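Local coordinates for protein KLLA0C04147p (Kluyveromyces lactis, PDB 5H2D) that binds ergosterol in its oxysterol-binding (ORD) domain, the part described here, and probably transfers sterols between membranes, at residues Glu68-Leu72 and Leu73-Ala77; Phe328-Lys332 and Phe333-Leu337. All blocks are in the same frame, centred on the assembly; numbering follows the deposited sequence.

Both contacts are helix N-termini inside the oxysterol-binding domain, each made by a short loop that turns into a one- to two-turn helix; they lie about 10 Å apart, centre to centre. Contact 1 is wholly buried and belongs to the ergosterol pocket through L72 and R75; contact 2 is also largely buried, except at the partly exposed K332, and its A334 side chain lies about 10 Å from the sterol. S71 caps helix 72-77 and T331 caps helix 332-337. Contact 1 adds a buried salt bridge and a capping box, whereas contact 2 adds apolar packing. The two pack directly together, P69 CD lying 3.4 Å from F328 CD1.

Contact 1: Glu68-Leu72 and Leu73-Ala77; sequences EPTSL and LQRVA. With ERG (ergosterol), chain B.
S71 and Q74 form a capping box at the start of helix 72-77, in the wall of the ergosterol pocket of the ORD domain. S71 OG, anti to its own backbone N (chi1 -179°), reaches forward to accept from L73 N at 3.1 Å. The extended Q74 side chain runs back to the residue before the helix, where OE1 accepts from S71 N at 2.9 Å, the donor tilted 21° from the carbonyl plane. A short hydroxyl and a longer amide suit these places, each meeting an N-H. R75 N closes the first turn onto S71 O.

Next to the cap, E68 and R75 side chains cross at about a right angle. R75, bent at chi2 and chi3, brings NH1 to 3.0 Å from E68 OE1 in a salt bridge, carboxylate and guanidinium planes 27° apart. T70 OG1 donates to the anti lone pair of E68 OE1 at 2.6 Å, and R116 adds a salt bridge; a carboxylate suits E68 because this buried oxygen draws three donors. Arginine serves two acids, its NE pairing with E78. L72 gives the sterol hydrocarbon, CD1 resting 3.7 Å from ergosterol C6, and R75 NH1 lies 3.7 Å from its methyl C18.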
# COMPACT_ATOMS: atom_id res chain seq x y z
N GLU A 68 -1.20 16.24 1.14
CA GLU A 68 -0.19 15.70 0.25
C GLU A 68 -0.82 15.40 -1.11
O GLU A 68 -1.92 14.85 -1.15
CB GLU A 68 0.40 14.41 0.85
CG GLU A 68 1.53 13.80 0.05
CD GLU A 68 2.03 12.52 0.70
OE1 GLU A 68 1.62 11.42 0.27
OE2 GLU A 68 2.83 12.62 1.63
N PRO A 69 -0.14 15.71 -2.23
CA PRO A 69 -0.75 15.48 -3.55
C PRO A 69 -0.62 14.04 -4.03
O PRO A 69 -0.29 13.78 -5.18
CB PRO A 69 0.04 16.42 -4.47
CG PRO A 69 1.41 16.41 -3.84
CD PRO A 69 1.15 16.42 -2.34
N THR A 70 -0.90 13.10 -3.14
CA THR A 70 -1.06 11.71 -3.52
C THR A 70 -2.45 11.30 -3.09
O THR A 70 -3.04 11.92 -2.21
CB THR A 70 -0.04 10.80 -2.84
OG1 THR A 70 -0.27 10.84 -1.42
CG2 THR A 70 1.39 11.26 -3.14
N SER A 71 -2.96 10.24 -3.70
CA SER A 71 -4.25 9.68 -3.30
C SER A 71 -4.04 8.56 -2.28
O SER A 71 -3.00 7.91 -2.25
CB SER A 71 -4.98 9.13 -4.53
OG SER A 71 -6.25 8.57 -4.20
N LEU A 72 -5.06 8.32 -1.44
CA LEU A 72 -5.04 7.09 -0.66
C LEU A 72 -4.80 5.87 -1.57
O LEU A 72 -4.10 4.92 -1.19
CB LEU A 72 -6.34 6.93 0.13
CG LEU A 72 -6.22 6.68 1.64
CD1 LEU A 72 -5.54 5.36 1.92
CD2 LEU A 72 -5.48 7.83 2.31
N LEU A 73 -5.34 5.91 -2.80
CA LEU A 73 -5.13 4.80 -3.74
C LEU A 73 -3.66 4.60 -4.05
O LEU A 73 -3.21 3.47 -4.27
CB LEU A 73 -5.89 5.06 -5.04
CG LEU A 73 -7.40 5.25 -4.96
CD1 LEU A 73 -8.02 5.39 -6.36
CD2 LEU A 73 -8.01 4.09 -4.21
N GLN A 74 -2.89 5.69 -4.10
CA GLN A 74 -1.47 5.61 -4.40
C GLN A 74 -0.65 5.30 -3.16
O GLN A 74 0.35 4.58 -3.26
CB GLN A 74 -1.04 6.92 -5.06
CG GLN A 74 -1.70 7.08 -6.44
CD GLN A 74 -1.62 8.49 -6.98
OE1 GLN A 74 -1.67 9.45 -6.23
NE2 GLN A 74 -1.52 8.61 -8.31
N ARG A 75 -1.06 5.78 -1.97
CA ARG A 75 -0.36 5.36 -0.76
C ARG A 75 -0.42 3.85 -0.58
O ARG A 75 0.54 3.24 -0.12
CB ARG A 75 -0.96 6.05 0.47
CG ARG A 75 -0.76 7.55 0.50
CD ARG A 75 0.70 7.97 0.33
NE ARG A 75 1.53 7.57 1.46
CZ ARG A 75 1.75 8.33 2.54
NH1 ARG A 75 1.22 9.55 2.62
NH2 ARG A 75 2.51 7.86 3.52
N VAL A 76 -1.56 3.24 -0.93
CA VAL A 76 -1.66 1.78 -0.83
C VAL A 76 -0.74 1.10 -1.84
O VAL A 76 -0.17 0.04 -1.55
CB VAL A 76 -3.12 1.35 -1.00
CG1 VAL A 76 -3.22 -0.16 -1.11
CG2 VAL A 76 -3.96 1.86 0.18
N ALA A 77 -0.53 1.71 -3.02
CA ALA A 77 0.43 1.15 -3.97
C ALA A 77 1.86 1.18 -3.44
O ALA A 77 2.70 0.42 -3.93
CB ALA A 77 0.34 1.90 -5.30
C1 ERG B . 0.17 3.22 5.95
C2 ERG B . 0.51 2.09 4.97
C3 ERG B . -0.79 1.52 4.47
C4 ERG B . -1.60 2.61 3.76
C5 ERG B . -1.77 3.79 4.56
C6 ERG B . -2.93 4.53 4.42
C7 ERG B . -3.15 5.73 5.11
C8 ERG B . -2.19 6.24 5.98
C9 ERG B . -1.09 5.40 6.32
C10 ERG B . -0.68 4.32 5.29
C11 ERG B . 0.17 6.19 6.89
C12 ERG B . -0.20 7.36 7.80
C13 ERG B . -1.19 8.27 7.03
C14 ERG B . -2.45 7.40 6.82
C15 ERG B . -3.44 8.42 6.31
C16 ERG B . -3.13 9.70 7.13
C17 ERG B . -1.81 9.37 7.89
C18 ERG B . -0.58 8.83 5.73
C19 ERG B . 0.16 5.03 4.19
C20 ERG B . -1.01 10.67 8.11
C21 ERG B . 0.35 10.47 8.77
C22 ERG B . -1.87 11.55 9.01
C23 ERG B . -2.46 12.83 8.49
C24 ERG B . -3.35 13.67 9.39
C25 ERG B . -2.99 15.15 9.19
C26 ERG B . -1.52 15.35 9.60
C27 ERG B . -3.84 16.09 10.06
C28 ERG B . -4.78 13.39 8.98
O1 ERG B . -0.54 0.39 3.56

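Contact 2: Phe328-Lys332 and Phe333-Leu337; sequences FNLTK and FAVTL
A threonine N-cap opens helix 332-337 of the oxysterol-binding domain, short and weakly bonded, and T331 meets A334 there. T331 OG1 sits between its backbone N and carbonyl carbon (chi1 61°), a rotation that aims the hydroxyl along the chain, where it accepts from A334 N at 2.9 Å with an N-H...O angle of 157°. The same oxygen lies 3.2 Å from A334 CB; alanine, with a single methyl, fits close beside the cap. One residue further on, V335 N donates to T331 O at 3.0 Å, so hydroxyl and carbonyl of one residue serve two successive N-H groups.

L330 and V335 meet through carbon. V335 CG2 comes up to L330 CB at 3.9 Å while also lying against T331 O, and A334 CB adds a looser apolar contact to L330 CB. L330, just before the cap, thus packs on V335 across the start of the helix; its side chain also touches R116. The K332 ammonium reaches away to the carbonyl of E322.

Further along, T336 OG1 donates in the carbonyl plane to F333 O at 2.7 Å and also bonds Y131 on strand 128-133. The helix is weakly bonded because T336 N to K332 O is weak, while T336 N to F333 O and L337 N to A334 O span only three residues. L330 at N' against V335 at N4, enclosing the T331 N-cap, is a hydrophobic staple.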
# COMPACT_ATOMS: atom_id res chain seq x y z
N PHE A 328 6.99 17.95 -0.78
CA PHE A 328 6.08 17.11 -0.01
C PHE A 328 6.78 15.92 0.62
O PHE A 328 6.12 15.01 1.14
CB PHE A 328 4.89 16.63 -0.86
CG PHE A 328 4.30 17.71 -1.73
CD1 PHE A 328 3.43 18.65 -1.20
CD2 PHE A 328 4.61 17.78 -3.08
CE1 PHE A 328 2.89 19.63 -2.00
CE2 PHE A 328 4.07 18.78 -3.88
CZ PHE A 328 3.21 19.70 -3.33
N ASN A 329 8.12 15.89 0.59
CA ASN A 329 8.90 14.82 1.21
C ASN A 329 8.59 13.46 0.60
O ASN A 329 8.70 12.43 1.27
CB ASN A 329 8.70 14.80 2.73
CG ASN A 329 9.42 15.93 3.42
OD1 ASN A 329 10.28 16.58 2.83
ND2 ASN A 329 9.11 16.15 4.69
N LEU A 330 8.21 13.44 -0.67
CA LEU A 330 7.90 12.18 -1.31
C LEU A 330 9.15 11.33 -1.47
O LEU A 330 10.27 11.84 -1.57
CB LEU A 330 7.29 12.42 -2.69
CG LEU A 330 5.95 13.15 -2.73
CD1 LEU A 330 5.42 13.11 -4.16
CD2 LEU A 330 4.94 12.53 -1.75
N THR A 331 8.95 10.01 -1.48
CA THR A 331 10.01 9.08 -1.85
C THR A 331 10.18 9.05 -3.37
O THR A 331 9.31 9.47 -4.13
CB THR A 331 9.69 7.66 -1.38
OG1 THR A 331 8.47 7.22 -2.00
CG2 THR A 331 9.56 7.59 0.15
N LYS A 332 11.31 8.50 -3.81
CA LYS A 332 11.49 8.26 -5.24
C LYS A 332 10.35 7.43 -5.81
O LYS A 332 9.80 7.75 -6.87
CB LYS A 332 12.82 7.54 -5.51
CG LYS A 332 14.07 8.38 -5.40
CD LYS A 332 15.20 7.73 -6.24
CE LYS A 332 16.42 7.35 -5.42
NZ LYS A 332 16.16 6.19 -4.51
N PHE A 333 9.99 6.35 -5.11
CA PHE A 333 8.92 5.49 -5.60
C PHE A 333 7.61 6.26 -5.68
O PHE A 333 6.88 6.15 -6.67
CB PHE A 333 8.77 4.26 -4.71
CG PHE A 333 7.78 3.26 -5.23
CD1 PHE A 333 8.11 2.39 -6.27
CD2 PHE A 333 6.51 3.15 -4.67
CE1 PHE A 333 7.20 1.46 -6.73
CE2 PHE A 333 5.60 2.23 -5.14
CZ PHE A 333 5.95 1.38 -6.16
N ALA A 334 7.30 7.04 -4.65
CA ALA A 334 6.04 7.77 -4.66
C ALA A 334 5.99 8.78 -5.80
O ALA A 334 4.93 9.01 -6.38
CB ALA A 334 5.80 8.47 -3.32
N VAL A 335 7.14 9.37 -6.15
CA VAL A 335 7.19 10.30 -7.28
C VAL A 335 6.75 9.64 -8.58
O VAL A 335 6.18 10.30 -9.46
CB VAL A 335 8.60 10.91 -7.38
CG1 VAL A 335 8.79 11.62 -8.74
CG2 VAL A 335 8.82 11.92 -6.27
N THR A 336 6.94 8.32 -8.71
CA THR A 336 6.56 7.67 -9.96
C THR A 336 5.05 7.48 -10.11
O THR A 336 4.58 7.24 -11.23
CB THR A 336 7.22 6.28 -10.12
OG1 THR A 336 6.60 5.33 -9.23
CG2 THR A 336 8.72 6.35 -9.87
N LEU A 337 4.28 7.59 -9.03
CA LEU A 337 2.93 7.04 -9.04
C LEU A 337 1.93 7.95 -9.74
O LEU A 337 1.11 7.47 -10.54
CB LEU A 337 2.47 6.78 -7.60
CG LEU A 337 3.23 5.67 -6.89
CD1 LEU A 337 2.82 5.59 -5.41
CD2 LEU A 337 3.03 4.33 -7.56